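Local coordinates for deferrochelatase (Vibrio cholerae, PDB 5DE0), which binds heme b and probably acts as a dye-decolorizing (DyP-type) peroxidase, at residues K227-V232 and L256-T261; I231-L236 and L247-Y252. One frame throughout, in Å; residues are numbered along the deposited sequence.

Both contacts lie in the C-terminal half of the chain and both touch the heme. They share I231 and V232, where the loop 227-232 runs into strand 232-239. Contact 1 sets that loop against helix 257-266. It is mostly buried, but lies nearer the surface, and it relies on apolar packing and one side-chain-to-backbone hydrogen bond. It touches the heme only through the apolar I231. Contact 2 is deeper, near the centre of the chain. It pairs strands 232-239 and 247-253 through a ladder of hydrogen bonds. It also adds a charged group, R233, bonded to a heme propionate. Strand 247-253 leads to the helix of contact 1, and F259 packs on A251 and Y252.

Contact 1 (K227-V232 and L256-T261); sequences KGLKIV and LHNFKT. With HEM (protoporphyrin IX containing Fe), chain F.
N258 and L229 both carry CG anti to the carbonyl carbon (chi1 -69° and -49°), and this brings their side chains together. The N258 amide lies against L229 and reaches the loop backbone at K230. Its ND2 donates to K230 O at 3.0 Å, with a bent N-H...O angle of 142°. The acceptor lies in the amide plane of N258, but the donor sits above the carbonyl plane of K230. OD1 of the same amide faces L229, with CD2 at 3.7 Å. The other branch of L229 turns to the next helical turn, where CD1 meets T261 CG2 at 3.6 Å and the two side chains cross at about a right angle. T261 OG1 donates to H257 O, 2.8 Å away within the helix. That carbonyl also accepts from T261 N, which comes from the opposite face of its plane. The contact thus joins the loop before strand 232-239 to helix 257-266 in the C-terminal ferredoxin-like domain of the DyP fold. I231 lies between this helix and the heme. Its CG2 touches F259 CE1 obliquely at 3.6 Å and N258 CB at 3.9 Å. Its CG1 branch runs the other way, and CD1 approaches the heme meso carbon CHB at 3.9 Å. F259 also packs on Y173 and M175 of strand 172-181.

Contact 2 (I231-L236 and L247-Y252); sequences IVRHSL and LLFIAY. With HEM (protoporphyrin IX containing Fe), chain F.
F249 lies beside R233, which it crosses obliquely, and both lie over the same face of the heme. The F249 ring sets one face over the pyrrole that carries C2B and C3B. Its CG is anti to the backbone N (chi1 -178°), and this sends the ring from the strand to the porphyrin. CE1 touches R233 CD at 3.7 Å. The two residues belong to an antiparallel beta hairpin of strands 232-239 and 247-253, at one side of the four-stranded sheet of the C-terminal ferredoxin-like domain. V232 and Y252 form a hydrogen-bonded pair: V232 N donates to Y252 O, and Y252 N returns a bond to V232 O at 2.7 Å. R233 and A251 form the next, non-hydrogen-bonded pair. H234 N then donates to I250 O, but I250 N does not return a bond to H234 O. It goes to S235 OG instead, at 3.1 Å. The ladder resumes at L236 and L248, where L248 N to L236 O is the firmer bond and the return bond is weak. On the face away from the heme, the H234 and Y252 rings stand nearly perpendicular. Their polar ends turn outside the hairpin: H234 NE2 bonds to I11 O and Y252 OH to H101 ND1. L247 CD2 lies 3.6 Å from heme C3C. D147, in a GXXDG sequence, forms a salt bridge with R233 NH1, consistent with the distal Asp-Arg pair of DyP-type peroxidases. Heme C1A lies under one face of the tilted guanidinium, offset to its rim near NH1. The propionate carbon CGD lies at the edge, in the guanidinium plane, which lets O1D accept from both NH1 and NH2 of R233, each at 3.0 Å.

Contact 1 (K227-V232 and L256-T261)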
loop_
_atom_site.group_PDB
_atom_site.type_symbol
_atom_site.label_atom_id
_atom_site.label_comp_id
_atom_site.label_asym_id
_atom_site.label_seq_id
_atom_site.Cartn_x
_atom_site.Cartn_y
_atom_site.Cartn_z
ATOM N N LYS B 227 11.678 37.949 2.996
ATOM C CA LYS B 227 12.362 36.806 2.414
ATOM C C LYS B 227 11.456 35.601 2.600
ATOM O O LYS B 227 10.863 35.415 3.666
ATOM C CB LYS B 227 13.732 36.578 3.062
ATOM C CG LYS B 227 14.824 36.201 2.068
ATOM C CD LYS B 227 14.726 34.746 1.656
ATOM C CE LYS B 227 14.876 34.591 0.151
ATOM N NZ LYS B 227 13.668 35.073 -0.582
ATOM N N GLY B 228 11.340 34.796 1.552
ATOM C CA GLY B 228 10.388 33.699 1.522
ATOM C C GLY B 228 10.456 32.712 2.673
ATOM O O GLY B 228 11.546 32.268 3.046
ATOM N N LEU B 229 9.298 32.378 3.242
ATOM C CA LEU B 229 9.224 31.332 4.256
ATOM C C LEU B 229 9.303 29.985 3.570
ATOM O O LEU B 229 8.386 29.590 2.851
ATOM C CB LEU B 229 7.939 31.435 5.076
ATOM C CG LEU B 229 7.577 32.810 5.640
ATOM C CD1 LEU B 229 6.228 32.775 6.391
ATOM C CD2 LEU B 229 8.677 33.311 6.561
ATOM N N LYS B 230 10.418 29.294 3.773
ATOM C CA LYS B 230 10.655 28.046 3.068
ATOM C C LYS B 230 10.620 26.831 3.990
ATOM O O LYS B 230 11.010 26.903 5.154
ATOM C CB LYS B 230 11.990 28.114 2.324
ATOM C CG LYS B 230 11.917 28.974 1.075
ATOM C CD LYS B 230 13.275 29.194 0.444
ATOM C CE LYS B 230 13.128 29.841 -0.921
ATOM N NZ LYS B 230 12.242 31.038 -0.872
ATOM N N ILE B 231 10.124 25.720 3.453
ATOM C CA ILE B 231 10.077 24.451 4.171
ATOM C C ILE B 231 10.586 23.331 3.273
ATOM O O ILE B 231 10.615 23.472 2.050
ATOM C CB ILE B 231 8.650 24.108 4.649
ATOM C CG1 ILE B 231 7.716 23.923 3.451
ATOM C CG2 ILE B 231 8.122 25.185 5.588
ATOM C CD1 ILE B 231 6.294 23.582 3.839
ATOM N N VAL B 232 10.995 22.226 3.885
ATOM C CA VAL B 232 11.417 21.051 3.137
ATOM C C VAL B 232 10.342 19.975 3.225
ATOM O O VAL B 232 10.146 19.365 4.276
ATOM C CB VAL B 232 12.756 20.493 3.656
ATOM C CG1 VAL B 232 13.119 19.210 2.921
ATOM C CG2 VAL B 232 13.858 21.531 3.502
ATOM N N LEU B 256 9.216 26.385 13.488
ATOM C CA LEU B 256 7.822 25.975 13.378
ATOM C C LEU B 256 6.953 27.137 12.906
ATOM O O LEU B 256 5.812 26.948 12.482
ATOM C CB LEU B 256 7.324 25.436 14.722
ATOM C CG LEU B 256 5.941 24.785 14.789
ATOM C CD1 LEU B 256 6.005 23.507 15.612
ATOM C CD2 LEU B 256 4.915 25.747 15.374
ATOM N N HIS B 257 7.513 28.341 12.975
ATOM C CA HIS B 257 6.808 29.560 12.595
ATOM C C HIS B 257 6.298 29.517 11.156
ATOM O O HIS B 257 5.208 30.009 10.864
ATOM C CB HIS B 257 7.723 30.772 12.789
ATOM C CG HIS B 257 7.074 32.079 12.465
ATOM N ND1 HIS B 257 6.039 32.603 13.210
ATOM C CD2 HIS B 257 7.314 32.971 11.476
ATOM C CE1 HIS B 257 5.670 33.761 12.694
ATOM N NE2 HIS B 257 6.426 34.008 11.640
ATOM N N ASN B 258 7.088 28.926 10.265
ATOM C CA ASN B 258 6.717 28.814 8.859
ATOM C C ASN B 258 5.476 27.956 8.652
ATOM O O ASN B 258 4.611 28.296 7.848
ATOM C CB ASN B 258 7.882 28.252 8.046
ATOM C CG ASN B 258 9.038 29.225 7.942
ATOM O OD1 ASN B 258 9.040 30.274 8.587
ATOM N ND2 ASN B 258 10.031 28.882 7.131
ATOM N N PHE B 259 5.396 26.845 9.380
ATOM C CA PHE B 259 4.226 25.971 9.329
ATOM C C PHE B 259 2.970 26.737 9.728
ATOM O O PHE B 259 1.958 26.721 9.024
ATOM C CB PHE B 259 4.400 24.761 10.255
ATOM C CG PHE B 259 5.550 23.868 9.891
ATOM C CD1 PHE B 259 6.043 23.832 8.598
ATOM C CD2 PHE B 259 6.136 23.057 10.850
ATOM C CE1 PHE B 259 7.101 23.005 8.269
ATOM C CE2 PHE B 259 7.192 22.228 10.528
ATOM C CZ PHE B 259 7.675 22.202 9.237
ATOM N N LYS B 260 3.059 27.410 10.872
ATOM C CA LYS B 260 1.941 28.137 11.456
ATOM C C LYS B 260 1.449 29.257 10.543
ATOM O O LYS B 260 0.249 29.495 10.434
ATOM C CB LYS B 260 2.352 28.698 12.820
ATOM C CG LYS B 260 1.308 29.567 13.500
ATOM C CD LYS B 260 1.763 29.954 14.899
ATOM C CE LYS B 260 0.884 31.038 15.501
ATOM N NZ LYS B 260 1.001 32.318 14.748
ATOM N N THR B 261 2.381 29.932 9.878
ATOM C CA THR B 261 2.032 31.039 8.994
ATOM C C THR B 261 1.308 30.546 7.744
ATOM O O THR B 261 0.287 31.111 7.347
ATOM C CB THR B 261 3.277 31.839 8.572
ATOM O OG1 THR B 261 3.995 32.253 9.741
ATOM C CG2 THR B 261 2.874 33.066 7.770
HETATM C CHA HEM F . 3.758 24.094 -3.461
HETATM C CHB HEM F . 3.346 24.122 1.372
HETATM C CHC HEM F . -0.519 21.180 1.101
HETATM C CHD HEM F . 0.447 20.484 -3.600
HETATM C C1A HEM F . 3.983 24.363 -2.129
HETATM C C2A HEM F . 5.026 25.214 -1.591
HETATM C C3A HEM F . 4.912 25.218 -0.258
HETATM C C4A HEM F . 3.793 24.372 0.095
HETATM C CMA HEM F . 5.804 25.983 0.744
HETATM C CAA HEM F . 6.079 25.980 -2.421
HETATM C CBA HEM F . 5.675 27.452 -2.485
HETATM C CGA HEM F . 6.587 28.195 -3.422
HETATM O O1A HEM F . 6.386 28.093 -4.659
HETATM O O2A HEM F . 7.509 28.891 -2.927
HETATM C C1B HEM F . 2.221 23.403 1.707
HETATM C C2B HEM F . 1.606 23.371 3.015
HETATM C C3B HEM F . 0.547 22.565 2.962
HETATM C C4B HEM F . 0.434 22.050 1.602
HETATM C CMB HEM F . 2.097 24.128 4.270
HETATM C CAB HEM F . -0.357 22.287 4.184
HETATM C CBB HEM F . -1.382 21.438 4.137
HETATM C C1C HEM F . -0.583 20.701 -0.192
HETATM C C2C HEM F . -1.526 19.723 -0.704
HETATM C C3C HEM F . -1.250 19.533 -2.009
HETATM C C4C HEM F . -0.133 20.389 -2.354
HETATM C CMC HEM F . -2.624 19.051 0.153
HETATM C CAC HEM F . -1.928 18.614 -3.057
HETATM C CBC HEM F . -3.031 17.892 -2.839
HETATM C C1D HEM F . 1.327 21.456 -4.031
HETATM C C2D HEM F . 1.600 21.780 -5.413
HETATM C C3D HEM F . 2.638 22.908 -5.371
HETATM C C4D HEM F . 2.886 23.153 -3.967
HETATM C CMD HEM F . 0.983 21.132 -6.670
HETATM C CAD HEM F . 3.273 23.631 -6.576
HETATM C CBD HEM F . 4.509 22.883 -7.061
HETATM C CGD HEM F . 5.574 22.903 -5.997
HETATM O O1D HEM F . 5.700 21.894 -5.256
HETATM O O2D HEM F . 6.301 23.924 -5.887
HETATM N NA HEM F . 3.250 23.866 -1.070
HETATM N NB HEM F . 1.480 22.588 0.870
HETATM N NC HEM F . 0.248 21.085 -1.227
HETATM N ND HEM F . 2.098 22.281 -3.220
HETATM FE FE HEM F . 1.712 22.515 -1.195
#

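Contact 2 (I231-L236 and L247-Y252)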
loop_
_atom_site.group_PDB
_atom_site.type_symbol
_atom_site.label_atom_id
_atom_site.label_comp_id
_atom_site.label_asym_id
_atom_site.label_seq_id
_atom_site.Cartn_x
_atom_site.Cartn_y
_atom_site.Cartn_z
ATOM N N ILE B 231 10.124 25.720 3.453
ATOM C CA ILE B 231 10.077 24.451 4.171
ATOM C C ILE B 231 10.586 23.331 3.273
ATOM O O ILE B 231 10.615 23.472 2.050
ATOM C CB ILE B 231 8.650 24.108 4.649
ATOM C CG1 ILE B 231 7.716 23.923 3.451
ATOM C CG2 ILE B 231 8.122 25.185 5.588
ATOM C CD1 ILE B 231 6.294 23.582 3.839
ATOM N N VAL B 232 10.995 22.226 3.885
ATOM C CA VAL B 232 11.417 21.051 3.137
ATOM C C VAL B 232 10.342 19.975 3.225
ATOM O O VAL B 232 10.146 19.365 4.276
ATOM C CB VAL B 232 12.756 20.493 3.656
ATOM C CG1 VAL B 232 13.119 19.210 2.921
ATOM C CG2 VAL B 232 13.858 21.531 3.502
ATOM N N ARG B 233 9.642 19.750 2.117
ATOM C CA ARG B 233 8.536 18.801 2.088
ATOM C C ARG B 233 8.988 17.397 1.702
ATOM O O ARG B 233 9.823 17.223 0.816
ATOM C CB ARG B 233 7.452 19.279 1.118
ATOM C CG ARG B 233 6.737 20.548 1.555
ATOM C CD ARG B 233 5.924 21.139 0.413
ATOM N NE ARG B 233 6.776 21.751 -0.602
ATOM C CZ ARG B 233 6.433 21.902 -1.876
ATOM N NH1 ARG B 233 5.252 21.473 -2.302
ATOM N NH2 ARG B 233 7.274 22.472 -2.729
ATOM N N HIS B 234 8.428 16.398 2.376
ATOM C CA HIS B 234 8.709 14.999 2.066
ATOM C C HIS B 234 7.416 14.261 1.748
ATOM O O HIS B 234 7.338 13.038 1.876
ATOM C CB HIS B 234 9.434 14.316 3.228
ATOM C CG HIS B 234 10.925 14.421 3.156
ATOM N ND1 HIS B 234 11.686 13.608 2.345
ATOM C CD2 HIS B 234 11.795 15.240 3.791
ATOM C CE1 HIS B 234 12.962 13.923 2.483
ATOM N NE2 HIS B 234 13.056 14.910 3.354
ATOM N N SER B 235 6.403 15.016 1.337
ATOM C CA SER B 235 5.080 14.465 1.076
ATOM C C SER B 235 5.097 13.457 -0.061
ATOM O O SER B 235 6.005 13.452 -0.893
ATOM C CB SER B 235 4.089 15.581 0.752
ATOM O OG SER B 235 4.207 16.652 1.670
ATOM N N LEU B 236 4.076 12.609 -0.090
ATOM C CA LEU B 236 3.955 11.577 -1.107
ATOM C C LEU B 236 2.509 11.100 -1.182
ATOM O O LEU B 236 1.849 10.960 -0.153
ATOM C CB LEU B 236 4.892 10.410 -0.798
ATOM C CG LEU B 236 5.693 9.807 -1.951
ATOM C CD1 LEU B 236 6.408 10.888 -2.742
ATOM C CD2 LEU B 236 6.692 8.789 -1.418
ATOM N N LEU B 247 -2.901 12.865 -0.419
ATOM C CA LEU B 247 -1.521 13.213 -0.120
ATOM C C LEU B 247 -1.227 13.160 1.372
ATOM O O LEU B 247 -1.935 13.763 2.179
ATOM C CB LEU B 247 -1.198 14.610 -0.658
ATOM C CG LEU B 247 0.234 15.103 -0.443
ATOM C CD1 LEU B 247 1.210 14.319 -1.307
ATOM C CD2 LEU B 247 0.336 16.596 -0.725
ATOM N N LEU B 248 -0.183 12.424 1.735
ATOM C CA LEU B 248 0.333 12.490 3.090
ATOM C C LEU B 248 1.313 13.641 3.134
ATOM O O LEU B 248 2.479 13.484 2.776
ATOM C CB LEU B 248 1.008 11.180 3.506
ATOM C CG LEU B 248 1.276 10.956 5.001
ATOM C CD1 LEU B 248 2.391 11.838 5.560
ATOM C CD2 LEU B 248 0.005 11.151 5.803
ATOM N N PHE B 249 0.842 14.803 3.568
ATOM C CA PHE B 249 1.712 15.960 3.632
ATOM C C PHE B 249 2.599 15.895 4.870
ATOM O O PHE B 249 2.126 15.647 5.977
ATOM C CB PHE B 249 0.905 17.261 3.630
ATOM C CG PHE B 249 1.762 18.489 3.654
ATOM C CD1 PHE B 249 2.228 19.044 2.474
ATOM C CD2 PHE B 249 2.123 19.077 4.858
ATOM C CE1 PHE B 249 3.027 20.166 2.490
ATOM C CE2 PHE B 249 2.925 20.201 4.879
ATOM C CZ PHE B 249 3.377 20.745 3.694
ATOM N N ILE B 250 3.892 16.117 4.665
ATOM C CA ILE B 250 4.847 16.206 5.758
ATOM C C ILE B 250 5.947 17.185 5.369
ATOM O O ILE B 250 6.386 17.214 4.219
ATOM C CB ILE B 250 5.447 14.824 6.114
ATOM C CG1 ILE B 250 6.485 14.950 7.234
ATOM C CG2 ILE B 250 6.057 14.165 4.888
ATOM C CD1 ILE B 250 7.081 13.623 7.675
ATOM N N ALA B 251 6.374 18.005 6.322
ATOM C CA ALA B 251 7.389 19.013 6.048
ATOM C C ALA B 251 8.331 19.198 7.231
ATOM O O ALA B 251 7.935 19.042 8.387
ATOM C CB ALA B 251 6.733 20.340 5.685
ATOM N N TYR B 252 9.580 19.529 6.928
ATOM C CA TYR B 252 10.572 19.827 7.952
ATOM C C TYR B 252 11.006 21.282 7.822
ATOM O O TYR B 252 11.079 21.814 6.714
ATOM C CB TYR B 252 11.781 18.896 7.829
ATOM C CG TYR B 252 11.491 17.445 8.149
ATOM C CD1 TYR B 252 10.888 16.612 7.215
ATOM C CD2 TYR B 252 11.835 16.906 9.382
ATOM C CE1 TYR B 252 10.626 15.285 7.505
ATOM C CE2 TYR B 252 11.578 15.580 9.677
ATOM C CZ TYR B 252 10.974 14.775 8.736
ATOM O OH TYR B 252 10.719 13.455 9.034
HETATM C CHA HEM F . 3.758 24.094 -3.461
HETATM C CHB HEM F . 3.346 24.122 1.372
HETATM C CHC HEM F . -0.519 21.180 1.101
HETATM C CHD HEM F . 0.447 20.484 -3.600
HETATM C C1A HEM F . 3.983 24.363 -2.129
HETATM C C2A HEM F . 5.026 25.214 -1.591
HETATM C C3A HEM F . 4.912 25.218 -0.258
HETATM C C4A HEM F . 3.793 24.372 0.095
HETATM C CMA HEM F . 5.804 25.983 0.744
HETATM C CAA HEM F . 6.079 25.980 -2.421
HETATM C CBA HEM F . 5.675 27.452 -2.485
HETATM C CGA HEM F . 6.587 28.195 -3.422
HETATM O O1A HEM F . 6.386 28.093 -4.659
HETATM O O2A HEM F . 7.509 28.891 -2.927
HETATM C C1B HEM F . 2.221 23.403 1.707
HETATM C C2B HEM F . 1.606 23.371 3.015
HETATM C C3B HEM F . 0.547 22.565 2.962
HETATM C C4B HEM F . 0.434 22.050 1.602
HETATM C CMB HEM F . 2.097 24.128 4.270
HETATM C CAB HEM F . -0.357 22.287 4.184
HETATM C CBB HEM F . -1.382 21.438 4.137
HETATM C C1C HEM F . -0.583 20.701 -0.192
HETATM C C2C HEM F . -1.526 19.723 -0.704
HETATM C C3C HEM F . -1.250 19.533 -2.009
HETATM C C4C HEM F . -0.133 20.389 -2.354
HETATM C CMC HEM F . -2.624 19.051 0.153
HETATM C CAC HEM F . -1.928 18.614 -3.057
HETATM C CBC HEM F . -3.031 17.892 -2.839
HETATM C C1D HEM F . 1.327 21.456 -4.031
HETATM C C2D HEM F . 1.600 21.780 -5.413
HETATM C C3D HEM F . 2.638 22.908 -5.371
HETATM C C4D HEM F . 2.886 23.153 -3.967
HETATM C CMD HEM F . 0.983 21.132 -6.670
HETATM C CAD HEM F . 3.273 23.631 -6.576
HETATM C CBD HEM F . 4.509 22.883 -7.061
HETATM C CGD HEM F . 5.574 22.903 -5.997
HETATM O O1D HEM F . 5.700 21.894 -5.256
HETATM O O2D HEM F . 6.301 23.924 -5.887
HETATM N NA HEM F . 3.250 23.866 -1.070
HETATM N NB HEM F . 1.480 22.588 0.870
HETATM N NC HEM F . 0.248 21.085 -1.227
HETATM N ND HEM F . 2.098 22.281 -3.220
HETATM FE FE HEM F . 1.712 22.515 -1.195
#